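Extracellular endo-alpha-(1->5)-L-arabinanase 1 (Bacillus subtilis, PDB 1UV4) hydrolyses internal alpha-1,5 linkages between arabinofuranosyl residues of linear and branched arabinan, helping to degrade the plant cell wall. Local coordinates at residues L12-M17 with Q73-I78; N210-I215 with V265-D270; R35-L40 with K52-T57; S153-T158 with G182-P187; I18-S23 with T107-G112. All coordinates share one frame; numbering follows the deposited sequence.

Contact 1. Residues L12-M17 with Q73-I78. With CA (calcium ion), chain D; EDO (1,2-ethanediol), chain G.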
# COMPACT_ATOMS: atom_id res chain seq x y z
N LEU A 12 -0.73 12.12 -6.97
CA LEU A 12 -0.08 11.05 -6.25
C LEU A 12 -0.90 9.78 -6.39
O LEU A 12 -2.09 9.84 -6.32
CB LEU A 12 0.12 11.36 -4.73
CG LEU A 12 1.17 10.52 -4.05
CD1 LEU A 12 2.57 10.67 -4.61
CD2 LEU A 12 1.16 10.91 -2.55
N HIS A 13 -0.21 8.66 -6.60
CA HIS A 13 -0.86 7.37 -6.77
C HIS A 13 -0.20 6.37 -5.82
O HIS A 13 1.01 6.35 -5.64
CB HIS A 13 -0.62 6.91 -8.25
CG HIS A 13 -1.47 5.75 -8.69
ND1 HIS A 13 -0.94 4.72 -9.43
CD2 HIS A 13 -2.77 5.46 -8.51
CE1 HIS A 13 -1.89 3.84 -9.68
NE2 HIS A 13 -3.01 4.26 -9.13
N ASP A 14 -1.02 5.53 -5.22
CA ASP A 14 -0.55 4.47 -4.27
C ASP A 14 0.18 5.08 -3.09
O ASP A 14 1.33 4.74 -2.82
CB ASP A 14 0.30 3.40 -4.94
CG ASP A 14 -0.28 2.90 -6.26
OD1 ASP A 14 -1.48 2.53 -6.29
OD2 ASP A 14 0.39 2.82 -7.34
N PRO A 15 -0.45 6.01 -2.37
CA PRO A 15 0.27 6.79 -1.33
C PRO A 15 0.53 6.07 0.01
O PRO A 15 -0.20 5.18 0.43
CB PRO A 15 -0.69 7.94 -1.08
CG PRO A 15 -2.04 7.29 -1.29
CD PRO A 15 -1.87 6.41 -2.47
N THR A 16 1.58 6.56 0.66
CA THR A 16 1.82 6.31 2.08
C THR A 16 2.27 7.64 2.64
O THR A 16 2.71 8.52 1.90
CB THR A 16 2.87 5.19 2.20
OG1 THR A 16 3.02 4.72 3.57
CG2 THR A 16 4.24 5.63 1.82
N MET A 17 2.18 7.84 3.96
CA MET A 17 2.46 9.15 4.51
C MET A 17 3.02 8.97 5.90
O MET A 17 2.64 8.06 6.60
CB MET A 17 1.15 9.96 4.58
CG MET A 17 1.31 11.41 5.11
SD MET A 17 -0.18 12.42 4.91
CE MET A 17 -1.07 12.00 6.36
N GLN A 73 9.35 2.88 -9.78
CA GLN A 73 9.01 1.88 -8.76
C GLN A 73 7.64 2.22 -8.14
O GLN A 73 7.14 3.32 -8.29
CB GLN A 73 10.07 1.74 -7.68
CG GLN A 73 11.30 0.93 -8.19
CD GLN A 73 12.02 1.61 -9.31
OE1 GLN A 73 12.57 2.71 -9.18
NE2 GLN A 73 12.02 0.98 -10.47
N TRP A 74 6.99 1.22 -7.53
CA TRP A 74 5.57 1.35 -7.21
C TRP A 74 5.23 1.14 -5.75
O TRP A 74 5.84 0.33 -5.05
CB TRP A 74 4.67 0.33 -7.97
CG TRP A 74 4.88 0.17 -9.44
CD1 TRP A 74 5.62 0.94 -10.29
CD2 TRP A 74 4.38 -0.91 -10.21
NE1 TRP A 74 5.58 0.42 -11.57
CE2 TRP A 74 4.83 -0.72 -11.53
CE3 TRP A 74 3.59 -2.02 -9.92
CZ2 TRP A 74 4.50 -1.60 -12.56
CZ3 TRP A 74 3.26 -2.88 -10.98
CH2 TRP A 74 3.72 -2.66 -12.25
N ALA A 75 4.22 1.86 -5.31
CA ALA A 75 3.48 1.52 -4.09
C ALA A 75 4.36 1.39 -2.85
O ALA A 75 4.45 0.37 -2.21
CB ALA A 75 2.63 0.28 -4.35
N PRO A 76 5.04 2.49 -2.53
CA PRO A 76 5.89 2.52 -1.34
C PRO A 76 5.08 2.39 -0.06
O PRO A 76 3.91 2.72 0.00
CB PRO A 76 6.59 3.85 -1.48
CG PRO A 76 5.60 4.68 -2.11
CD PRO A 76 4.97 3.79 -3.21
N ASP A 77 5.78 1.93 0.96
CA ASP A 77 5.20 1.83 2.27
C ASP A 77 6.27 2.16 3.29
O ASP A 77 7.37 1.70 3.13
CB ASP A 77 4.60 0.45 2.49
CG ASP A 77 3.89 0.38 3.77
OD1 ASP A 77 2.75 0.96 3.88
OD2 ASP A 77 4.36 -0.19 4.81
N ILE A 78 5.92 2.95 4.30
CA ILE A 78 6.94 3.44 5.24
C ILE A 78 6.44 3.40 6.66
O ILE A 78 5.28 3.66 6.94
CB ILE A 78 7.39 4.84 4.82
CG1 ILE A 78 8.68 5.24 5.57
CG2 ILE A 78 6.31 5.85 4.98
CD1 ILE A 78 9.33 6.48 5.00
CA CA D . 1.28 1.46 5.57
C1 EDO G . 3.74 5.82 8.59
O1 EDO G . 2.91 5.87 7.46
C2 EDO G . 2.92 6.00 9.86
O2 EDO G . 3.75 6.48 10.89
O HOH W 1 1.70 2.26 -1.47
O HOH W 2 2.98 0.38 6.96
O HOH W 3 2.67 3.26 6.02
O HOH W 4 -0.20 1.02 7.34
O HOH W 5 1.08 3.38 7.51
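Thr16 makes most of the direct polar and apolar contact with Pro76, Asp77 and Ile78. Its OG1 receives a weak hydrogen bond from Ile78 N at 3.5 Å, while a firmer bond joins it to the carboxylate of Asp257. With OG1 anti to the backbone N (chi1 -171°), the methyl CG2 is left facing Pro76 O at 3.4 Å and the CG2 branch of Ile78. A beta-branched residue with a hydroxyl suits this place because one branch serves the polar calcium side and the other packs.

Apolar contact continues at Asp14, the presumed catalytic base, whose CB lies 3.8 Å from Ala75 CA; the small alanine lets the two backbones come close, Asp14 CB to Ala75 CB 3.9 Å. Asp14 OD2 is bonded to Thr29 OG1, which helps to fix the acid group. Between the two segments a water donates to both Asp14 O (2.8 Å) and Pro76 O (2.7 Å), satisfying two buried carbonyls.

Metal binding completes the set. Asp77 OD1 coordinates the calcium ion at 2.3 Å, and waters supply further ligands. Asp77 OD2 accepts from Leu136 N, which steadies the carboxylate, while Glu135 and Asp257 belong to the same site.

Strands 16-20 and 74-81 each begin a four-stranded propeller blade and run almost parallel beside the calcium, with strand 23-29 covering Pro76 through Leu27 and strand 263-270 flanking Pro15 through His267.

Contact 2. Residues N210-I215 with V265-D270. With EDO (1,2-ethanediol), chain E.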
# COMPACT_ATOMS: atom_id res chain seq x y z
N ASN A 210 -7.79 -1.86 -15.21
CA ASN A 210 -7.63 -2.39 -13.86
C ASN A 210 -7.18 -1.38 -12.82
O ASN A 210 -6.47 -1.75 -11.87
CB ASN A 210 -6.68 -3.60 -13.87
CG ASN A 210 -6.96 -4.56 -14.99
OD1 ASN A 210 -6.08 -4.89 -15.78
ND2 ASN A 210 -8.21 -5.00 -15.10
N SER A 211 -7.69 -0.16 -12.93
CA SER A 211 -7.51 0.82 -11.87
C SER A 211 -8.32 0.44 -10.64
O SER A 211 -9.20 -0.42 -10.65
CB SER A 211 -7.90 2.21 -12.33
OG SER A 211 -7.27 3.15 -11.45
N THR A 212 -8.00 1.10 -9.54
CA THR A 212 -8.77 0.94 -8.33
C THR A 212 -10.19 1.47 -8.54
O THR A 212 -10.44 2.33 -9.35
CB THR A 212 -8.13 1.68 -7.16
OG1 THR A 212 -7.88 3.03 -7.54
CG2 THR A 212 -6.79 1.08 -6.77
N TYR A 213 -11.12 0.95 -7.75
CA TYR A 213 -12.54 1.20 -7.89
C TYR A 213 -13.23 1.43 -6.53
O TYR A 213 -14.04 2.34 -6.42
CB TYR A 213 -13.19 -0.03 -8.58
CG TYR A 213 -14.60 0.12 -9.04
CD1 TYR A 213 -15.01 1.24 -9.79
CD2 TYR A 213 -15.52 -0.90 -8.84
CE1 TYR A 213 -16.31 1.36 -10.24
CE2 TYR A 213 -16.82 -0.80 -9.32
CZ TYR A 213 -17.20 0.33 -10.02
OH TYR A 213 -18.50 0.47 -10.50
N LYS A 214 -12.96 0.59 -5.54
CA LYS A 214 -13.55 0.76 -4.22
C LYS A 214 -12.57 0.33 -3.14
O LYS A 214 -11.64 -0.40 -3.41
CB LYS A 214 -14.79 -0.12 -4.06
CG LYS A 214 -15.84 0.02 -5.08
CD LYS A 214 -17.00 -0.93 -4.73
CE LYS A 214 -17.80 -1.24 -5.97
NZ LYS A 214 -19.14 -1.84 -5.72
N ILE A 215 -12.75 0.84 -1.92
CA ILE A 215 -12.01 0.42 -0.73
C ILE A 215 -12.91 -0.48 0.09
O ILE A 215 -14.00 -0.07 0.42
CB ILE A 215 -11.55 1.61 0.09
CG1 ILE A 215 -10.59 2.47 -0.72
CG2 ILE A 215 -10.92 1.21 1.38
CD1 ILE A 215 -10.28 3.78 -0.13
N VAL A 265 -5.24 7.71 4.23
CA VAL A 265 -4.85 8.35 2.99
C VAL A 265 -5.22 7.42 1.85
O VAL A 265 -5.23 6.20 2.00
CB VAL A 265 -3.31 8.72 2.95
CG1 VAL A 265 -2.96 9.62 4.16
CG2 VAL A 265 -2.42 7.49 2.93
N ARG A 266 -5.49 8.01 0.71
CA ARG A 266 -5.78 7.19 -0.49
C ARG A 266 -5.61 8.08 -1.70
O ARG A 266 -5.47 9.30 -1.55
CB ARG A 266 -7.21 6.64 -0.46
CG ARG A 266 -8.30 7.61 -0.73
CD ARG A 266 -9.03 7.93 0.44
NE ARG A 266 -10.20 8.80 0.27
CZ ARG A 266 -10.54 9.70 1.17
NH1 ARG A 266 -9.80 9.85 2.26
NH2 ARG A 266 -11.63 10.42 1.01
N HIS A 267 -5.60 7.49 -2.89
CA HIS A 267 -5.72 8.27 -4.11
C HIS A 267 -7.15 8.20 -4.61
O HIS A 267 -7.88 7.28 -4.27
CB HIS A 267 -4.71 7.84 -5.19
CG HIS A 267 -4.89 6.44 -5.69
ND1 HIS A 267 -3.96 5.44 -5.51
CD2 HIS A 267 -5.91 5.87 -6.39
CE1 HIS A 267 -4.41 4.31 -6.04
NE2 HIS A 267 -5.60 4.54 -6.56
N ALA A 268 -7.56 9.17 -5.43
CA ALA A 268 -8.81 9.08 -6.18
C ALA A 268 -8.66 10.00 -7.38
O ALA A 268 -7.84 10.95 -7.34
CB ALA A 268 -9.99 9.46 -5.34
N TYR A 269 -9.38 9.70 -8.45
CA TYR A 269 -9.19 10.35 -9.74
C TYR A 269 -10.17 11.51 -9.92
O TYR A 269 -11.38 11.35 -9.84
CB TYR A 269 -9.34 9.32 -10.82
CG TYR A 269 -8.34 8.20 -10.75
CD1 TYR A 269 -8.57 7.06 -9.95
CD2 TYR A 269 -7.13 8.28 -11.39
CE1 TYR A 269 -7.65 6.02 -9.90
CE2 TYR A 269 -6.22 7.25 -11.33
CZ TYR A 269 -6.49 6.13 -10.58
OH TYR A 269 -5.55 5.08 -10.57
N ASP A 270 -9.62 12.69 -10.20
CA ASP A 270 -10.38 13.95 -10.19
C ASP A 270 -11.14 14.20 -11.51
O ASP A 270 -10.56 14.53 -12.55
CB ASP A 270 -9.40 15.11 -9.93
CG ASP A 270 -10.09 16.41 -9.52
OD1 ASP A 270 -11.29 16.53 -9.64
OD2 ASP A 270 -9.43 17.37 -9.08
C1 EDO E . -13.32 9.55 -2.69
O1 EDO E . -12.58 9.15 -1.54
C2 EDO E . -14.58 10.27 -2.28
O2 EDO E . -15.60 9.33 -1.97
O HOH W 6 -5.14 2.40 -9.74
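Thr212 and Tyr269, with Ser211 beside them, join two neighbouring blades of the five-bladed beta-propeller at a distance too great for backbone pairing: the axes of strands 212-215 and 265-270 stay 8.7 Å apart, and side chains make the link.

Thr212 has the most surface buried. Its OG1, held between the backbone N and the carbonyl carbon (chi1 52°), accepts a hydrogen bond of 2.9 Å from His267 NE2. The hydroxyl lies nearly in the imidazole plane, and it gives its own proton to Gly252 O of strand 250-259. His267 suits this site because its other ring nitrogen, ND1, accepts from the backbone N of Asp14, the presumed catalytic base; the threonine thus acts as a second-shell residue that fixes the ring's rotation. The methyl CG2 of Thr212 rests 3.7 Å from His267 NE2.

Tyr269 turns its ring so that Thr212 OG1 meets its edge at CE1, 3.8 Å away. Tyrosine suits the place because its long ring carries a hydroxyl across to the small polar Ser211, whose OG lies 2.7 Å from Tyr269 OH. At the other end, Ile215 CD1 packs loosely on Arg266 CB, a branched aliphatic chain lying against the arginine stem. A water links the two segments beside the tyrosine, accepting from Thr212 N at 3.1 Å and lying 2.8 Å from Tyr269 OH.

Contact 3. Residues R35-L40 with K52-T57; sequences RGLRVL and KSIFTT
Leu37 and Ile54 form the tight part of this contact, an antiparallel hydrogen-bonded pair. Leu37 N donates to Ile54 O at 2.9 Å and Ile54 N returns a bond to Leu37 O at 3.1 Å, both in the carbonyl plane. On the face carrying Leu37 and Ile54, Val39 CG2 touches Ile54 CD1 at 3.8 Å, and Leu37 CD1 meets Phe55 CE2 obliquely. Ile54 CG2 sits over the centre of the Phe55 ring, so the phenyl is held by aliphatic groups as well as by Trp62, which it meets edge-to-face. Gly36 suits its position because its CA lies 3.2 Å from Ile54 O, leaving no room for a side chain.

Towards the solvent the pairing gives way to water. Ser53 OG holds two waters, one also bound to Arg35 O and the other to Val39 N, so the small hydroxyl links the segments through water. Further out, the extended Arg35 lays its CD 3.3 Å from Thr56 O, and a water links Arg35 NH1 to that same carbonyl; long flexible arginine suits the solvent-exposed end.

This twisted pairing belongs to the beta-hairpin of strands 37-42 and 49-54, the third strand and the edge strand of a four-stranded propeller blade.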
# COMPACT_ATOMS: atom_id res chain seq x y z
N ARG A 35 12.33 7.68 -13.11
CA ARG A 35 12.87 6.63 -12.27
C ARG A 35 12.47 6.81 -10.84
O ARG A 35 12.39 7.94 -10.37
CB ARG A 35 14.41 6.62 -12.35
CG ARG A 35 14.94 6.32 -13.75
CD ARG A 35 16.46 6.16 -13.77
NE ARG A 35 17.01 6.03 -15.13
CZ ARG A 35 17.58 7.02 -15.83
NH1 ARG A 35 17.77 8.23 -15.30
NH2 ARG A 35 18.01 6.80 -17.07
N GLY A 36 12.26 5.70 -10.14
CA GLY A 36 12.14 5.72 -8.70
C GLY A 36 10.77 5.93 -8.12
O GLY A 36 9.75 5.53 -8.71
N LEU A 37 10.77 6.51 -6.92
CA LEU A 37 9.60 6.71 -6.08
C LEU A 37 9.36 8.20 -5.90
O LEU A 37 10.31 8.97 -5.65
CB LEU A 37 9.77 6.10 -4.71
CG LEU A 37 9.90 4.60 -4.75
CD1 LEU A 37 10.47 4.09 -3.42
CD2 LEU A 37 8.58 3.97 -5.08
N ARG A 38 8.09 8.60 -5.99
CA ARG A 38 7.65 9.99 -5.85
C ARG A 38 7.56 10.39 -4.39
O ARG A 38 7.03 9.63 -3.54
CB ARG A 38 6.31 10.12 -6.49
CG ARG A 38 5.70 11.53 -6.51
CD ARG A 38 4.71 11.72 -7.59
NE ARG A 38 3.86 12.91 -7.58
CZ ARG A 38 4.15 14.04 -8.19
NH1 ARG A 38 5.31 14.22 -8.80
NH2 ARG A 38 3.24 15.00 -8.21
N VAL A 39 8.10 11.58 -4.10
CA VAL A 39 8.14 12.12 -2.72
C VAL A 39 7.56 13.54 -2.71
O VAL A 39 8.01 14.41 -3.46
CB VAL A 39 9.58 12.18 -2.16
CG1 VAL A 39 9.56 12.74 -0.75
CG2 VAL A 39 10.25 10.78 -2.21
N LEU A 40 6.58 13.74 -1.83
CA LEU A 40 5.96 15.03 -1.59
C LEU A 40 6.17 15.45 -0.13
O LEU A 40 6.24 14.63 0.74
CB LEU A 40 4.46 14.97 -1.84
CG LEU A 40 3.96 14.46 -3.20
CD1 LEU A 40 2.43 14.63 -3.20
CD2 LEU A 40 4.56 15.23 -4.32
N LYS A 52 12.97 15.72 -4.56
CA LYS A 52 13.77 14.75 -5.29
C LYS A 52 13.28 13.35 -4.99
O LYS A 52 13.07 12.98 -3.86
CB LYS A 52 15.27 14.85 -5.01
CG LYS A 52 16.11 14.12 -6.10
CD LYS A 52 17.57 14.52 -6.09
CE LYS A 52 18.35 13.85 -7.21
NZ LYS A 52 19.79 14.26 -7.13
N SER A 53 13.14 12.56 -6.02
CA SER A 53 12.66 11.19 -5.88
C SER A 53 13.70 10.32 -5.20
O SER A 53 14.87 10.66 -5.18
CB SER A 53 12.36 10.60 -7.26
OG SER A 53 11.27 11.28 -7.86
N ILE A 54 13.25 9.21 -4.66
CA ILE A 54 14.07 8.13 -4.13
C ILE A 54 14.36 7.20 -5.30
O ILE A 54 13.49 6.96 -6.10
CB ILE A 54 13.37 7.45 -2.94
CG1 ILE A 54 13.24 8.46 -1.78
CG2 ILE A 54 14.18 6.25 -2.50
CD1 ILE A 54 12.35 8.02 -0.67
N PHE A 55 15.60 6.69 -5.40
CA PHE A 55 16.01 5.81 -6.49
C PHE A 55 15.97 6.57 -7.83
O PHE A 55 15.59 6.02 -8.85
CB PHE A 55 15.22 4.51 -6.58
CG PHE A 55 15.19 3.71 -5.28
CD1 PHE A 55 16.32 3.54 -4.50
CD2 PHE A 55 14.01 3.14 -4.84
CE1 PHE A 55 16.26 2.83 -3.32
CE2 PHE A 55 13.96 2.45 -3.66
CZ PHE A 55 15.08 2.28 -2.91
N THR A 56 16.46 7.82 -7.85
CA THR A 56 16.74 8.46 -9.14
C THR A 56 17.78 7.63 -9.91
O THR A 56 17.82 7.67 -11.13
CB THR A 56 17.23 9.92 -8.99
OG1 THR A 56 18.34 10.01 -8.08
CG2 THR A 56 16.10 10.77 -8.43
N THR A 57 18.59 6.83 -9.20
CA THR A 57 19.46 5.82 -9.78
C THR A 57 18.93 4.47 -9.40
O THR A 57 18.70 4.22 -8.22
CB THR A 57 20.90 5.97 -9.28
OG1 THR A 57 21.37 7.26 -9.65
CG2 THR A 57 21.84 4.97 -9.95
O HOH W 7 10.66 10.53 -10.28
O HOH W 8 16.84 9.52 -12.78
O HOH W 9 9.50 12.92 -6.36

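Contact 4. Residues S153-T158 with G182-P187; sequences SGIKLT and GALEAP. With EDO (1,2-ethanediol), chain F.
The carboxylate of Glu185, the presumed proton donor, is the flat group here, and it leads away from 153-158 to a place beside Asp133, Ser150 and Asp203; Glu185 meets Ile155 through its backbone instead. Asp133 is thought to orient this acid. The puckered ring of Pro187 does touch Ile155: the methyl CG2 of Ile155 lies 3.7 Å from Pro187 CB, while its other methyl, CD1, is 3.9 Å from Pro187 CD.

Ile155 has the largest buried area. Its CG1 is anti to the carbonyl carbon (chi1 -50°), and a second bend (chi2 -58°) brings CD1 over 182-187, to 4.0 Å from Glu185 CA, behind the backbone of the presumed proton donor. Ile155 CG1 meets Leu184 CD1 at 3.9 Å, and the other leucine methyl, CD2, lies equally close to Gly154 CA. A branched, purely aliphatic residue suits a position between Leu184 and Pro187, over the Glu185 backbone, whereas Gly154, at positive phi, tolerates both its backbone shape and the nearby leucine methyl.

The other side of 153-158 is polar. Lys156 NZ donates to Ser153 OG at 2.8 Å and also to Ser173 OG, linking the loop residue Ser153, itself bonded to Asn128 O, to strand 170-175.

The two strands run at 33° with axes 8.3 Å apart. They belong to successive propeller blades: strand 155-160 lies between 144-148 and 170-175, which add Ala147 beside Pro187 and Ala175 beside Leu184, while strand 195-203 backs Leu184 through Phe202.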
# COMPACT_ATOMS: atom_id res chain seq x y z
N SER A 153 -4.08 -14.84 -7.03
CA SER A 153 -4.83 -15.38 -5.88
C SER A 153 -4.90 -14.35 -4.73
O SER A 153 -5.42 -14.70 -3.66
CB SER A 153 -4.25 -16.72 -5.40
OG SER A 153 -3.02 -16.57 -4.74
N GLY A 154 -4.43 -13.11 -4.96
CA GLY A 154 -4.72 -12.01 -4.04
C GLY A 154 -3.66 -11.64 -3.03
O GLY A 154 -2.48 -11.65 -3.28
N ILE A 155 -4.14 -11.33 -1.83
CA ILE A 155 -3.34 -10.78 -0.75
C ILE A 155 -2.74 -11.84 0.15
O ILE A 155 -3.41 -12.76 0.60
CB ILE A 155 -4.20 -9.84 0.08
CG1 ILE A 155 -4.91 -8.84 -0.87
CG2 ILE A 155 -3.37 -9.08 1.13
CD1 ILE A 155 -4.08 -8.01 -1.73
N LYS A 156 -1.41 -11.68 0.33
CA LYS A 156 -0.59 -12.60 1.11
C LYS A 156 -0.03 -11.88 2.33
O LYS A 156 0.03 -10.66 2.36
CB LYS A 156 0.54 -13.13 0.27
CG LYS A 156 0.12 -13.78 -1.07
CD LYS A 156 -0.88 -14.90 -0.93
CE LYS A 156 -1.38 -15.39 -2.25
NZ LYS A 156 -2.32 -16.52 -2.06
N LEU A 157 0.43 -12.68 3.27
CA LEU A 157 0.93 -12.22 4.57
C LEU A 157 2.07 -13.12 5.06
O LEU A 157 1.96 -14.31 5.01
CB LEU A 157 -0.20 -12.21 5.58
CG LEU A 157 0.13 -11.82 7.01
CD1 LEU A 157 0.39 -10.35 7.11
CD2 LEU A 157 -0.99 -12.28 7.96
N THR A 158 3.17 -12.49 5.49
CA THR A 158 4.24 -13.21 6.13
C THR A 158 4.69 -12.45 7.38
O THR A 158 4.72 -11.22 7.41
CB THR A 158 5.44 -13.42 5.16
OG1 THR A 158 6.51 -14.10 5.82
CG2 THR A 158 5.99 -12.09 4.69
N GLY A 182 -9.68 -12.04 -9.42
CA GLY A 182 -8.63 -11.66 -8.50
C GLY A 182 -8.40 -10.17 -8.44
O GLY A 182 -7.35 -9.72 -8.05
N ALA A 183 -9.43 -9.38 -8.75
CA ALA A 183 -9.24 -7.95 -8.89
C ALA A 183 -9.24 -7.23 -7.55
O ALA A 183 -10.18 -6.50 -7.19
CB ALA A 183 -10.26 -7.38 -9.85
N LEU A 184 -8.17 -7.43 -6.80
CA LEU A 184 -7.93 -6.70 -5.58
C LEU A 184 -6.41 -6.52 -5.38
O LEU A 184 -5.62 -7.25 -5.97
CB LEU A 184 -8.55 -7.38 -4.36
CG LEU A 184 -7.80 -8.57 -3.75
CD1 LEU A 184 -8.50 -8.99 -2.46
CD2 LEU A 184 -7.72 -9.67 -4.70
N GLU A 185 -6.06 -5.50 -4.61
CA GLU A 185 -4.66 -5.10 -4.43
C GLU A 185 -4.50 -4.25 -3.19
O GLU A 185 -5.45 -3.89 -2.53
CB GLU A 185 -4.19 -4.29 -5.65
CG GLU A 185 -4.89 -2.95 -5.82
CD GLU A 185 -4.21 -1.96 -6.79
OE1 GLU A 185 -4.39 -2.13 -8.00
OE2 GLU A 185 -3.56 -0.95 -6.37
N ALA A 186 -3.25 -3.94 -2.89
CA ALA A 186 -2.96 -2.76 -2.04
C ALA A 186 -3.49 -2.94 -0.64
O ALA A 186 -4.21 -2.12 -0.13
CB ALA A 186 -3.48 -1.48 -2.68
N PRO A 187 -3.03 -3.95 0.05
CA PRO A 187 -3.49 -4.10 1.44
C PRO A 187 -2.96 -3.01 2.39
O PRO A 187 -1.89 -2.47 2.23
CB PRO A 187 -2.92 -5.45 1.83
CG PRO A 187 -1.66 -5.54 1.05
CD PRO A 187 -2.04 -4.98 -0.31
C1 EDO F . -0.18 -19.62 0.88
O1 EDO F . -1.39 -19.48 1.60
C2 EDO F . 0.07 -18.37 0.08
O2 EDO F . -0.22 -18.61 -1.27

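Contact 5. Residues I18-S23 with T107-G112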
# COMPACT_ATOMS: atom_id res chain seq x y z
N ILE A 18 3.91 9.88 6.32
CA ILE A 18 4.51 9.84 7.66
C ILE A 18 4.96 11.25 8.06
O ILE A 18 5.30 12.05 7.22
CB ILE A 18 5.65 8.81 7.71
CG1 ILE A 18 6.10 8.50 9.14
CG2 ILE A 18 6.82 9.24 6.78
CD1 ILE A 18 6.94 7.21 9.23
N LYS A 19 4.89 11.56 9.33
CA LYS A 19 5.36 12.83 9.90
C LYS A 19 6.83 12.72 10.25
O LYS A 19 7.25 11.73 10.85
CB LYS A 19 4.56 13.14 11.16
CG LYS A 19 4.78 14.54 11.74
CD LYS A 19 3.95 15.54 10.97
CE LYS A 19 4.34 16.97 11.27
NZ LYS A 19 4.18 17.30 12.75
N GLU A 20 7.62 13.75 9.93
CA GLU A 20 8.99 13.88 10.42
C GLU A 20 9.24 15.34 10.80
O GLU A 20 9.20 16.22 9.93
CB GLU A 20 10.01 13.43 9.43
CG GLU A 20 11.44 13.61 9.91
CD GLU A 20 12.40 13.24 8.81
OE1 GLU A 20 12.69 14.09 7.95
OE2 GLU A 20 12.78 12.07 8.75
N GLY A 21 9.35 15.61 12.09
CA GLY A 21 9.55 16.96 12.54
C GLY A 21 8.32 17.81 12.23
O GLY A 21 7.20 17.39 12.49
N SER A 22 8.51 19.01 11.66
CA SER A 22 7.41 19.93 11.38
C SER A 22 6.76 19.68 10.00
O SER A 22 5.89 20.44 9.61
CB SER A 22 7.89 21.39 11.46
OG SER A 22 8.85 21.63 10.44
N SER A 23 7.15 18.61 9.30
CA SER A 23 6.62 18.30 7.97
C SER A 23 5.97 16.93 7.88
O SER A 23 6.35 16.00 8.60
CB SER A 23 7.70 18.35 6.89
OG SER A 23 8.28 19.63 6.86
N THR A 107 17.65 7.02 8.58
CA THR A 107 17.33 7.70 9.82
C THR A 107 16.75 9.07 9.57
O THR A 107 16.46 9.76 10.52
CB THR A 107 18.56 7.82 10.75
OG1 THR A 107 19.67 8.36 10.04
CG2 THR A 107 19.01 6.46 11.23
N SER A 108 16.58 9.47 8.30
CA SER A 108 16.00 10.79 8.00
C SER A 108 15.45 10.89 6.58
O SER A 108 16.19 10.82 5.58
CB SER A 108 17.04 11.89 8.20
OG SER A 108 16.57 13.15 7.72
N ILE A 109 14.14 11.11 6.48
CA ILE A 109 13.51 11.31 5.17
C ILE A 109 13.91 12.64 4.53
O ILE A 109 14.08 12.71 3.32
CB ILE A 109 11.98 11.24 5.29
CG1 ILE A 109 11.57 9.94 5.96
CG2 ILE A 109 11.34 11.39 3.92
CD1 ILE A 109 10.13 9.99 6.52
N SER A 110 14.02 13.69 5.34
CA SER A 110 14.37 15.02 4.83
C SER A 110 15.78 15.04 4.24
O SER A 110 16.04 15.79 3.30
CB SER A 110 14.19 16.12 5.91
OG SER A 110 15.27 16.20 6.83
N SER A 111 16.67 14.18 4.76
CA SER A 111 18.07 14.14 4.29
C SER A 111 18.13 13.41 2.94
O SER A 111 18.98 13.73 2.09
CB SER A 111 19.00 13.49 5.34
OG SER A 111 19.04 12.06 5.22
N GLY A 112 17.22 12.46 2.72
CA GLY A 112 17.10 11.76 1.44
C GLY A 112 18.13 10.66 1.22
O GLY A 112 18.34 10.26 0.07
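Glu20 grips the backbone of Ile109 and Ser110 with both carboxylate oxygens. OE2 accepts from Ile109 N at 2.8 Å and OE1 from Ser110 N at 3.0 Å, each through its syn lone pair; glutamate's length and paired oxygens suit two adjacent N-H groups. Beside this polar contact, Ile18 CG2 presses on Ile109 CD1 at 3.4 Å, closer than usual van der Waals contact.

The glutamate reaches so far because its chain is extended, with CG anti to the backbone N (chi1 177°). Tyr85 OH adds a weak bond to OE2. Residues 109-111 have helical backbone angles, and Ser108 OG accepts from Ser111 N at 3.1 Å, an ST motif that probably helps to shape the loop. Glu20 also opens a type II' turn to Ser23, in which Gly21 suits the positive phi.

Hairpin 16-29 of one blade thus meets the loop between strands 99-106 and 115-123 of the next, where the isoleucines suit an apolar patch with Tyr25, Ile78 and Tyr85 from strands 23-29, 74-81 and 84-91.

Overall arrangement
Contacts 1, 2 and 4 are buried and join neighbouring propeller blades near the active centre; contact 5 joins blades at the surface, and contact 3, partly buried, pairs strands within one blade. The central three rely on side chains, with water in contacts 1 and 2: metal binding in contact 1, a histidine-threonine bond in contact 2, aliphatic packing in contact 4. Contact 3 is held by backbone bonds, whereas contact 5 depends on a carboxylate holding backbone N-H groups. Contacts 1 and 2 are coupled through Asp14 N and His267 ND1; Glu185 of contact 4 lies near Asp14 of contact 1, like charges close together. Contacts 1 and 5 share strand 16-20. Contact 3 reaches contact 1 through the Gly36-Gln73 backbone bond.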